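Local coordinates for general stress protein 26 (Bacillus anthracis, PDB 3EC6) that is of unknown function but binds flavin-adenine dinucleotide and has the family signature of pyridoxamine 5'-phosphate oxidase-like, flavin-binding proteins, at residues A[8-11]-A[12-15]; A[51-54]-A[55-59]; A[90-93]-A[94-97]; A[97-100]-A[101-104]. All blocks are in the same frame, centred on the assembly; numbering follows the deposited sequence. Where two conformers were deposited one is given.

All four contacts are local, three within helices and one in a loop, and they come in series along the chain. Interaction 1 ends helix 4-13, interaction 2 spans helix 51-58, and interaction 3 covers helix 90-96. Interaction 4 follows directly in the loop before strand 113-126 and shares Trp97 with interaction 3; their centres are 12 Å apart. Interactions 1 and 2 lie on opposite sides of the chain's centre, with centres 26 Å apart. All three helices pack on the antiparallel sheet. Interactions 2 and 4, with centres 22 Å apart, touch two parts of one extended cofactor, its diphosphate and its isoalloxazine ring.

Interaction 1: residues A[8-11]-A[12-15]; sequences ITTI and IQGQ
Ile8 and Ile12 are joined by a nearly straight backbone bond, with Ile12 N 2.9 Å from Ile8 O and an N-H...O angle of 176°. They lie in the last turns of helix 4-13, which packs on the antiparallel sheet of the flavin-binding split-barrel fold. The pattern becomes less regular further on. Gln13 N makes weak, bent bonds to both Thr9 O and Thr10 O. Gly14 N then reaches back three residues to Ile11 O, at 3.1 Å.

The two isoleucine side chains run side by side and point the same way. CG2 of Ile8 meets CD1 of Ile12 at 3.5 Å. CG1 of Ile12 lies anti to its own carbonyl carbon (chi1 -66°), and this brings it to 3.5 Å from Ile8 O. Both side chains press on Phe40 and on Ile78 of strand 77-87. Ile8 and Ile11 also reach strand 113-126, at Ile123 and Tyr125 respectively.

Thr9, Thr10 and Gln13 form a more exposed side. Thr9 OG1 is bonded to Lys5 O, and Thr10 OG1 to Glu6 O. CG of Gln13 sits between its backbone N and carbonyl carbon (chi1 75°), folded back to 3.1 Å from Thr10 O. Beyond CG the chain is extended. Its NE2 ends 3.9 Å from CG2 of Thr9.

Interaction 2: residues A[51-54]-A[55-59]; sequences KKIT and DIENN. With FAD (flavin-adenine dinucleotide), chain B.
Lys51 O accepts from Asp55 N at 2.8 Å, the first of three ordinary helical bonds. Ile56 N bonds to Lys52 O, and Glu57 N to Ile53 O. Thr54 O is gripped twice by Asn58, by its backbone N and by its side-chain ND2 at 2.8 Å, but both bonds are weak and bent. The side chains of Thr54 and Asn58 lie side by side, with CG2 of Thr54 3.6 Å from ND2. Asp55 O also has two donors, the backbone N of Asn58 and that of Asn59.

In this split-barrel flavoprotein fold the first turn of helix 51-58 faces the cofactor diphosphate, and its backbone N-H groups are used there. Lys51 N bonds to FAD O1A at 2.7 Å and 169°. Lys52 N bonds to FAD O2P at 3.2 Å. The positive end of the helix dipole would probably favour the phosphates here. CG of Lys52 comes within 3.0 Å of O2P, while the chain bends away at chi2 and chi3.

The charged end of Lys52 is buried, and NZ is satisfied by Thr22 OG1, His29 ND1 and Leu20 O. Its NZ stays 4.3 Å from Asp55 OD2, too far for a salt bridge. OD2 is bonded to Thr22 OG1 instead, and OD1 makes a salt bridge with Arg24 NE. Arg24 and His29 also bond to FAD, so the Asp55 carboxylate and the Lys52 ammonium are consistent with a second shell behind them; Lys52 N itself is first shell. Asn59 ND2 bonds to Asp26 O of the second subunit.

Interaction 3: residues A[90-93]-A[94-97]; sequences STLK and NKFW
Helix 90-96 follows strand 77-87 in this flavin-binding split-barrel fold, and Leu92 and Phe96 form its buried face one turn apart. The two side chains run side by side and point the same way. CD2 of Leu92 touches the ring of Phe96 at CE2, 4.0 Å away. CD2 of Phe96 also lies 3.3 Å from Leu92 O, which meets the ring obliquely. With CG anti to the carbonyl carbon (chi1 -60°), the ring is turned back along the preceding turn.

Backbone bonds hold the turn beneath them. Asn94 N bonds to Ser90 O and Lys95 N to Thr91 O, both at 2.9 Å. Phe96 N follows, to Leu92 O at 3.1 Å. The series ends with a weak bond from Trp97 N to Lys93 O. Trp97 is the first residue to leave helical backbone angles, and its CB is 3.5 Å from Lys93 O. Lys93 O gains a second donor in the hydroxyl of Tyr113.

Lys95 is the odd one among the helical residues. Its CG is anti to the backbone N (chi1 180°) and the rest of the chain is extended, which carries NZ away from the turn to a salt bridge with Glu38.

On the sheet side, Leu92, Lys93 and Phe96 rest on Leu115 of strand 113-126. The Phe96 ring also meets Phe36 and Tyr43, with its plane about 15° from that of Phe36. Leu92 and Phe96 touch Glu38, so strand 27-38 flanks the helix as well.

Interaction 4: residues A[97-100]-A[101-104]; sequences WNNS and LKRW. With FAD (flavin-adenine dinucleotide), chain B; SO4 (sulfate ion), chain C.
Ser100 and Arg103 hold a sulfate ion between them, in the loop where an Asx turn leads into 3-10 segment 99-103. Ser100 OG donates to sulfate O4 at 2.6 Å. Arg103 NH1 bonds to O1 at 2.8 Å, and NH2 makes a longer bond to O2. The sulfate, which lies at the guanidinium edge, is probably from the crystallisation liquor.

The indole of Trp104 lies between Arg103 and the flavin. CB of Arg103 is over one face, and FAD C10 is over the opposite face. CZ2 of Trp104 comes to 3.2 Å from FAD N10.

Arg103 NH1 also bonds to Ser100 O, at 3.1 Å. This oxygen lies in the guanidinium plane, and the nitrogen approaches it on a lone pair in the carbonyl plane. The bond helps to fix the rotation of the guanidinium. Arg103 NH2 makes a salt bridge with Asp74 of the second subunit, which links this loop to the second subunit.

Further back, Asn98 OD1 accepts from Ser100 N at 3.0 Å and closes the Asx turn. Asn98 CG sits between its backbone N and carbonyl carbon (chi1 67°), which turns OD1 toward Ser100 N. Leu101 N bonds to Asn98 O and Lys102 N to Asn99 O. CG of Lys102 touches the Trp97 indole, which also takes CB of Leu101 in an off-centre CH-pi contact, 4.3 Å from the centroid of its six-membered ring.

Interaction 1: residues A[8-11]-A[12-15]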
# COMPACT_ATOMS: atom_id res chain seq x y z
N ILE A 8 2.20 -14.39 -13.25
CA ILE A 8 1.39 -13.18 -12.97
C ILE A 8 -0.10 -13.46 -12.92
O ILE A 8 -0.79 -13.03 -12.02
CB ILE A 8 1.73 -12.01 -13.99
CG1 ILE A 8 3.17 -11.55 -13.74
CG2 ILE A 8 0.72 -10.87 -13.83
CD1 ILE A 8 3.74 -10.71 -14.85
N THR A 9 -0.60 -14.23 -13.89
CA THR A 9 -2.00 -14.59 -13.92
C THR A 9 -2.46 -15.38 -12.66
O THR A 9 -3.58 -15.12 -12.16
CB THR A 9 -2.32 -15.39 -15.19
OG1 THR A 9 -2.00 -14.59 -16.34
CG2 THR A 9 -3.79 -15.70 -15.23
N THR A 10 -1.57 -16.25 -12.21
CA THR A 10 -1.70 -17.06 -10.97
C THR A 10 -1.99 -16.11 -9.80
O THR A 10 -2.96 -16.30 -9.03
CB THR A 10 -0.42 -17.90 -10.73
OG1 THR A 10 -0.23 -18.87 -11.79
CG2 THR A 10 -0.47 -18.63 -9.41
N ILE A 11 -1.18 -15.04 -9.72
CA ILE A 11 -1.36 -14.06 -8.65
C ILE A 11 -2.66 -13.34 -8.82
O ILE A 11 -3.45 -13.23 -7.87
CB ILE A 11 -0.15 -13.07 -8.53
CG1 ILE A 11 1.14 -13.80 -8.14
CG2 ILE A 11 -0.46 -11.97 -7.52
CD1 ILE A 11 1.10 -14.44 -6.76
N ILE A 12 -2.91 -12.82 -10.02
CA ILE A 12 -4.14 -12.13 -10.30
C ILE A 12 -5.38 -13.09 -10.10
O ILE A 12 -6.43 -12.61 -9.74
CB ILE A 12 -4.08 -11.43 -11.70
CG1 ILE A 12 -3.03 -10.30 -11.70
CG2 ILE A 12 -5.43 -10.81 -12.14
CD1 ILE A 12 -2.62 -9.96 -13.15
N GLN A 13 -5.22 -14.40 -10.28
CA GLN A 13 -6.36 -15.35 -10.18
C GLN A 13 -6.56 -15.84 -8.74
O GLN A 13 -7.53 -16.59 -8.46
CB GLN A 13 -6.21 -16.55 -11.14
CG GLN A 13 -5.17 -17.60 -10.69
CD GLN A 13 -4.89 -18.72 -11.73
OE1 GLN A 13 -4.27 -19.76 -11.41
NE2 GLN A 13 -5.33 -18.50 -12.99
N GLY A 14 -5.65 -15.44 -7.84
CA GLY A 14 -5.71 -15.86 -6.43
C GLY A 14 -6.53 -14.93 -5.55
O GLY A 14 -7.57 -14.37 -5.98
N GLN A 15 -6.09 -14.74 -4.30
CA GLN A 15 -6.89 -13.85 -3.44
C GLN A 15 -7.03 -12.43 -3.98
O GLN A 15 -6.17 -11.90 -4.65
CB GLN A 15 -6.47 -13.86 -1.95
CG GLN A 15 -7.68 -13.61 -0.96
CD GLN A 15 -7.85 -12.12 -0.51
OE1 GLN A 15 -8.98 -11.61 -0.40
NE2 GLN A 15 -6.73 -11.45 -0.26

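Interaction 2: residues A[51-54]-A[55-59]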
# COMPACT_ATOMS: atom_id res chain seq x y z
N LYS A 51 -12.71 9.35 -2.45
CA LYS A 51 -11.55 10.21 -2.64
C LYS A 51 -10.57 9.58 -3.63
O LYS A 51 -9.89 10.30 -4.31
CB LYS A 51 -10.88 10.58 -1.32
CG LYS A 51 -11.67 11.58 -0.48
CD LYS A 51 -11.01 11.64 0.93
CE LYS A 51 -11.95 12.16 2.01
NZ LYS A 51 -12.30 13.58 1.77
N LYS A 52 -10.53 8.25 -3.72
CA LYS A 52 -9.64 7.63 -4.71
C LYS A 52 -10.06 8.04 -6.11
O LYS A 52 -9.24 8.22 -6.98
CB LYS A 52 -9.67 6.10 -4.62
CG LYS A 52 -9.28 5.54 -3.28
CD LYS A 52 -7.84 5.94 -2.89
CE LYS A 52 -6.87 4.86 -3.05
NZ LYS A 52 -5.50 5.34 -2.74
N ILE A 53 -11.36 8.22 -6.31
CA ILE A 53 -11.83 8.69 -7.60
C ILE A 53 -11.38 10.12 -7.84
O ILE A 53 -10.93 10.44 -8.92
CB ILE A 53 -13.37 8.55 -7.75
CG1 ILE A 53 -13.87 7.10 -7.54
CG2 ILE A 53 -13.85 9.16 -9.07
CD1 ILE A 53 -13.36 6.07 -8.50
N THR A 54 -11.50 11.01 -6.83
CA THR A 54 -10.98 12.36 -6.96
C THR A 54 -9.46 12.40 -7.21
O THR A 54 -8.99 13.23 -7.99
CB THR A 54 -11.32 13.18 -5.70
OG1 THR A 54 -12.74 13.12 -5.54
CG2 THR A 54 -10.89 14.66 -5.84
N ASP A 55 -8.74 11.50 -6.53
CA ASP A 55 -7.27 11.39 -6.70
C ASP A 55 -7.01 11.15 -8.17
O ASP A 55 -6.23 11.89 -8.79
CB ASP A 55 -6.64 10.24 -5.92
CG ASP A 55 -6.68 10.41 -4.45
OD1 ASP A 55 -6.91 11.56 -3.95
OD2 ASP A 55 -6.45 9.40 -3.77
N ILE A 56 -7.68 10.10 -8.69
CA ILE A 56 -7.45 9.61 -10.07
C ILE A 56 -7.82 10.75 -11.01
O ILE A 56 -7.11 11.01 -11.96
CB ILE A 56 -8.13 8.24 -10.37
CG1 ILE A 56 -7.43 7.12 -9.56
CG2 ILE A 56 -8.19 7.87 -11.89
CD1 ILE A 56 -8.16 5.80 -9.51
N GLU A 57 -8.94 11.42 -10.74
CA GLU A 57 -9.32 12.65 -11.46
C GLU A 57 -8.19 13.67 -11.57
O GLU A 57 -8.09 14.40 -12.57
CB GLU A 57 -10.55 13.33 -10.82
CG GLU A 57 -11.88 12.64 -11.04
CD GLU A 57 -13.02 13.19 -10.16
OE1 GLU A 57 -12.88 14.29 -9.60
OE2 GLU A 57 -14.07 12.55 -10.08
N ASN A 58 -7.35 13.76 -10.54
CA ASN A 58 -6.25 14.74 -10.53
C ASN A 58 -4.84 14.24 -11.05
O ASN A 58 -4.01 14.98 -11.58
CB ASN A 58 -6.18 15.37 -9.12
CG ASN A 58 -7.39 16.30 -8.84
OD1 ASN A 58 -7.53 17.37 -9.49
ND2 ASN A 58 -8.26 15.90 -7.91
N ASN A 59 -4.63 12.94 -10.98
CA ASN A 59 -3.40 12.37 -11.45
C ASN A 59 -3.76 10.93 -11.71
O ASN A 59 -4.10 10.19 -10.80
CB ASN A 59 -2.30 12.45 -10.35
CG ASN A 59 -0.97 11.87 -10.79
OD1 ASN A 59 -0.91 10.93 -11.60
ND2 ASN A 59 0.11 12.33 -10.19
PA FAD B . -12.92 7.79 1.30
O1A FAD B . -13.36 8.61 0.09
O2A FAD B . -14.06 7.16 2.07
O5B FAD B . -12.17 8.72 2.42
C5B FAD B . -11.54 8.04 3.48
C4B FAD B . -10.09 8.48 3.38
O4B FAD B . -10.01 9.86 3.81
C3B FAD B . -9.22 7.62 4.29
O3B FAD B . -8.51 6.63 3.54
C2B FAD B . -8.37 8.66 5.02
O2B FAD B . -7.14 8.87 4.35
C1B FAD B . -9.19 9.96 4.96
N9A FAD B . -10.05 10.11 6.16
C8A FAD B . -10.55 9.10 6.94
N7A FAD B . -11.28 9.63 7.95
C5A FAD B . -11.27 10.97 7.82
C6A FAD B . -11.87 11.97 8.59
N6A FAD B . -12.33 11.65 9.81
N1A FAD B . -11.68 13.29 8.22
C2A FAD B . -10.91 13.60 7.10
N3A FAD B . -10.32 12.60 6.33
C4A FAD B . -10.51 11.30 6.69
N1 FAD B . -13.64 -0.03 -0.52
C2 FAD B . -14.19 -0.05 -1.78
O2 FAD B . -14.83 0.96 -2.10
N3 FAD B . -13.99 -1.11 -2.64
C4 FAD B . -13.27 -2.21 -2.23
O4 FAD B . -13.10 -3.18 -3.03
C4X FAD B . -12.76 -2.25 -0.92
N5 FAD B . -12.04 -3.36 -0.51
C5X FAD B . -11.55 -3.38 0.79
C6 FAD B . -10.85 -4.54 1.19
C7 FAD B . -10.32 -4.54 2.48
C7M FAD B . -9.58 -5.78 2.92
C8 FAD B . -10.48 -3.44 3.34
C8M FAD B . -9.89 -3.41 4.75
C9 FAD B . -11.13 -2.28 2.91
C9A FAD B . -11.69 -2.26 1.62
N10 FAD B . -12.36 -1.12 1.18
C10 FAD B . -12.92 -1.13 -0.10
C1' FAD B . -12.45 0.15 1.95
C2' FAD B . -11.39 1.19 1.56
O2' FAD B . -10.07 0.68 1.76
C3' FAD B . -11.56 2.40 2.48
O3' FAD B . -12.91 2.86 2.32
C4' FAD B . -10.58 3.51 2.14
O4' FAD B . -10.54 4.55 3.17
C5' FAD B . -10.95 4.16 0.79
O5' FAD B . -10.06 5.24 0.54
P FAD B . -10.75 6.55 -0.09
O1P FAD B . -9.79 7.73 -0.07
O2P FAD B . -11.46 6.27 -1.39
O3P FAD B . -11.84 6.67 1.08

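Interaction 3: residues A[90-93]-A[94-97]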
# COMPACT_ATOMS: atom_id res chain seq x y z
N SER A 90 -22.03 -1.49 -17.83
CA SER A 90 -22.94 -2.37 -17.08
C SER A 90 -22.52 -3.83 -17.11
O SER A 90 -22.68 -4.53 -16.11
CB SER A 90 -24.37 -2.26 -17.59
OG SER A 90 -24.86 -0.95 -17.37
N THR A 91 -21.97 -4.28 -18.23
CA THR A 91 -21.56 -5.68 -18.36
C THR A 91 -20.43 -5.99 -17.38
O THR A 91 -20.52 -6.98 -16.65
CB THR A 91 -21.15 -6.04 -19.80
OG1 THR A 91 -22.29 -5.84 -20.64
CG2 THR A 91 -20.71 -7.54 -19.91
N LEU A 92 -19.41 -5.13 -17.30
CA LEU A 92 -18.34 -5.37 -16.34
C LEU A 92 -18.83 -5.20 -14.91
O LEU A 92 -18.47 -5.99 -14.04
CB LEU A 92 -17.10 -4.48 -16.58
CG LEU A 92 -16.38 -4.79 -17.86
CD1 LEU A 92 -15.33 -3.65 -18.16
CD2 LEU A 92 -15.73 -6.15 -17.80
N LYS A 93 -19.67 -4.19 -14.65
CA LYS A 93 -20.17 -3.99 -13.29
C LYS A 93 -20.94 -5.24 -12.80
O LYS A 93 -20.79 -5.68 -11.67
CB LYS A 93 -21.07 -2.74 -13.21
CG LYS A 93 -20.20 -1.48 -13.14
CD LYS A 93 -20.95 -0.21 -13.39
CE LYS A 93 -22.15 -0.19 -12.63
NZ LYS A 93 -23.06 0.92 -13.19
N ASN A 94 -21.78 -5.79 -13.68
CA ASN A 94 -22.57 -6.96 -13.31
C ASN A 94 -21.68 -8.20 -13.21
O ASN A 94 -21.92 -9.06 -12.35
CB ASN A 94 -23.70 -7.18 -14.32
CG ASN A 94 -24.76 -6.08 -14.25
OD1 ASN A 94 -24.92 -5.44 -13.25
ND2 ASN A 94 -25.51 -5.90 -15.35
N LYS A 95 -20.63 -8.26 -14.03
CA LYS A 95 -19.71 -9.40 -14.02
C LYS A 95 -19.00 -9.54 -12.67
O LYS A 95 -18.92 -10.62 -12.09
CB LYS A 95 -18.69 -9.27 -15.17
CG LYS A 95 -17.68 -10.39 -15.25
CD LYS A 95 -16.81 -10.21 -16.53
CE LYS A 95 -15.63 -11.15 -16.52
NZ LYS A 95 -15.07 -11.18 -17.93
N PHE A 96 -18.55 -8.42 -12.14
CA PHE A 96 -17.71 -8.43 -10.94
C PHE A 96 -18.53 -8.32 -9.67
O PHE A 96 -17.98 -8.50 -8.60
CB PHE A 96 -16.64 -7.31 -10.99
CG PHE A 96 -15.73 -7.44 -12.16
CD1 PHE A 96 -15.22 -8.69 -12.50
CD2 PHE A 96 -15.35 -6.31 -12.89
CE1 PHE A 96 -14.33 -8.83 -13.59
CE2 PHE A 96 -14.48 -6.43 -13.99
CZ PHE A 96 -14.00 -7.68 -14.35
N TRP A 97 -19.82 -7.98 -9.79
CA TRP A 97 -20.65 -7.78 -8.58
C TRP A 97 -20.61 -9.01 -7.68
O TRP A 97 -20.68 -10.14 -8.16
CB TRP A 97 -22.10 -7.42 -8.92
CG TRP A 97 -22.86 -7.34 -7.63
CD1 TRP A 97 -23.67 -8.31 -7.09
CD2 TRP A 97 -22.84 -6.24 -6.68
NE1 TRP A 97 -24.14 -7.88 -5.86
CE2 TRP A 97 -23.66 -6.62 -5.60
CE3 TRP A 97 -22.23 -4.97 -6.66
CZ2 TRP A 97 -23.87 -5.79 -4.48
CZ3 TRP A 97 -22.46 -4.13 -5.55
CH2 TRP A 97 -23.28 -4.55 -4.49

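Interaction 4: residues A[97-100]-A[101-104]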
# COMPACT_ATOMS: atom_id res chain seq x y z
N TRP A 97 -19.82 -7.98 -9.79
CA TRP A 97 -20.65 -7.78 -8.58
C TRP A 97 -20.61 -9.01 -7.68
O TRP A 97 -20.68 -10.14 -8.16
CB TRP A 97 -22.10 -7.42 -8.92
CG TRP A 97 -22.86 -7.34 -7.63
CD1 TRP A 97 -23.67 -8.31 -7.09
CD2 TRP A 97 -22.84 -6.24 -6.68
NE1 TRP A 97 -24.14 -7.88 -5.86
CE2 TRP A 97 -23.66 -6.62 -5.60
CE3 TRP A 97 -22.23 -4.97 -6.66
CZ2 TRP A 97 -23.87 -5.79 -4.48
CZ3 TRP A 97 -22.46 -4.13 -5.55
CH2 TRP A 97 -23.28 -4.55 -4.49
N ASN A 98 -20.53 -8.81 -6.37
CA ASN A 98 -20.64 -9.93 -5.42
C ASN A 98 -20.98 -9.35 -4.06
O ASN A 98 -20.83 -8.13 -3.88
CB ASN A 98 -19.35 -10.77 -5.37
CG ASN A 98 -18.20 -10.02 -4.79
OD1 ASN A 98 -17.99 -10.02 -3.57
ND2 ASN A 98 -17.49 -9.27 -5.64
N ASN A 99 -21.36 -10.19 -3.12
CA ASN A 99 -21.95 -9.64 -1.87
C ASN A 99 -20.91 -8.99 -0.94
O ASN A 99 -21.28 -8.23 -0.04
CB ASN A 99 -22.81 -10.68 -1.15
CG ASN A 99 -24.12 -10.97 -1.93
OD1 ASN A 99 -24.55 -10.17 -2.80
ND2 ASN A 99 -24.76 -12.09 -1.60
N SER A 100 -19.60 -9.24 -1.15
CA SER A 100 -18.65 -8.56 -0.30
C SER A 100 -18.72 -7.06 -0.52
O SER A 100 -18.44 -6.28 0.42
CB SER A 100 -17.22 -9.04 -0.58
OG SER A 100 -17.19 -10.47 -0.43
N LEU A 101 -19.14 -6.67 -1.73
CA LEU A 101 -19.24 -5.22 -2.06
C LEU A 101 -20.37 -4.49 -1.33
O LEU A 101 -20.44 -3.25 -1.35
CB LEU A 101 -19.31 -4.99 -3.57
CG LEU A 101 -18.17 -5.62 -4.38
CD1 LEU A 101 -18.52 -5.42 -5.87
CD2 LEU A 101 -16.88 -4.88 -4.02
N LYS A 102 -21.24 -5.24 -0.64
CA LYS A 102 -22.39 -4.66 0.06
C LYS A 102 -21.94 -3.79 1.25
O LYS A 102 -22.72 -3.04 1.79
CB LYS A 102 -23.41 -5.75 0.49
CG LYS A 102 -24.20 -6.25 -0.69
CD LYS A 102 -25.25 -7.30 -0.29
CE LYS A 102 -26.53 -6.71 0.38
NZ LYS A 102 -27.05 -5.33 -0.15
N ARG A 103 -20.65 -3.88 1.60
CA ARG A 103 -20.12 -3.00 2.62
C ARG A 103 -20.11 -1.58 2.12
O ARG A 103 -20.20 -0.63 2.92
CB ARG A 103 -18.67 -3.38 2.97
CG ARG A 103 -18.58 -4.73 3.66
CD ARG A 103 -17.10 -5.17 3.75
NE ARG A 103 -16.94 -6.36 4.59
CZ ARG A 103 -17.10 -7.61 4.19
NH1 ARG A 103 -17.47 -7.91 2.93
NH2 ARG A 103 -16.88 -8.59 5.06
N TRP A 104 -19.96 -1.42 0.80
CA TRP A 104 -19.73 -0.06 0.25
C TRP A 104 -20.76 0.39 -0.77
O TRP A 104 -20.79 1.58 -1.09
CB TRP A 104 -18.33 0.01 -0.40
CG TRP A 104 -17.28 -0.45 0.57
CD1 TRP A 104 -16.82 0.22 1.69
CD2 TRP A 104 -16.60 -1.70 0.54
NE1 TRP A 104 -15.87 -0.56 2.34
CE2 TRP A 104 -15.74 -1.75 1.68
CE3 TRP A 104 -16.66 -2.80 -0.32
CZ2 TRP A 104 -14.91 -2.88 1.95
CZ3 TRP A 104 -15.84 -3.94 -0.05
CH2 TRP A 104 -14.99 -3.95 1.08
PA FAD B . -12.92 7.79 1.30
O1A FAD B . -13.36 8.61 0.09
O2A FAD B . -14.06 7.16 2.07
O5B FAD B . -12.17 8.72 2.42
C5B FAD B . -11.54 8.04 3.48
C4B FAD B . -10.09 8.48 3.38
O4B FAD B . -10.01 9.86 3.81
C3B FAD B . -9.22 7.62 4.29
O3B FAD B . -8.51 6.63 3.54
C2B FAD B . -8.37 8.66 5.02
O2B FAD B . -7.14 8.87 4.35
C1B FAD B . -9.19 9.96 4.96
N9A FAD B . -10.05 10.11 6.16
C8A FAD B . -10.55 9.10 6.94
N7A FAD B . -11.28 9.63 7.95
C5A FAD B . -11.27 10.97 7.82
C6A FAD B . -11.87 11.97 8.59
N6A FAD B . -12.33 11.65 9.81
N1A FAD B . -11.68 13.29 8.22
C2A FAD B . -10.91 13.60 7.10
N3A FAD B . -10.32 12.60 6.33
C4A FAD B . -10.51 11.30 6.69
N1 FAD B . -13.64 -0.03 -0.52
C2 FAD B . -14.19 -0.05 -1.78
O2 FAD B . -14.83 0.96 -2.10
N3 FAD B . -13.99 -1.11 -2.64
C4 FAD B . -13.27 -2.21 -2.23
O4 FAD B . -13.10 -3.18 -3.03
C4X FAD B . -12.76 -2.25 -0.92
N5 FAD B . -12.04 -3.36 -0.51
C5X FAD B . -11.55 -3.38 0.79
C6 FAD B . -10.85 -4.54 1.19
C7 FAD B . -10.32 -4.54 2.48
C7M FAD B . -9.58 -5.78 2.92
C8 FAD B . -10.48 -3.44 3.34
C8M FAD B . -9.89 -3.41 4.75
C9 FAD B . -11.13 -2.28 2.91
C9A FAD B . -11.69 -2.26 1.62
N10 FAD B . -12.36 -1.12 1.18
C10 FAD B . -12.92 -1.13 -0.10
C1' FAD B . -12.45 0.15 1.95
C2' FAD B . -11.39 1.19 1.56
O2' FAD B . -10.07 0.68 1.76
C3' FAD B . -11.56 2.40 2.48
O3' FAD B . -12.91 2.86 2.32
C4' FAD B . -10.58 3.51 2.14
O4' FAD B . -10.54 4.55 3.17
C5' FAD B . -10.95 4.16 0.79
O5' FAD B . -10.06 5.24 0.54
P FAD B . -10.75 6.55 -0.09
O1P FAD B . -9.79 7.73 -0.07
O2P FAD B . -11.46 6.27 -1.39
O3P FAD B . -11.84 6.67 1.08
S SO4 C . -17.41 -11.80 2.68
O1 SO4 C . -18.22 -10.58 2.53
O2 SO4 C . -16.52 -11.62 3.84
O3 SO4 C . -18.28 -12.96 2.89
O4 SO4 C . -16.63 -12.13 1.49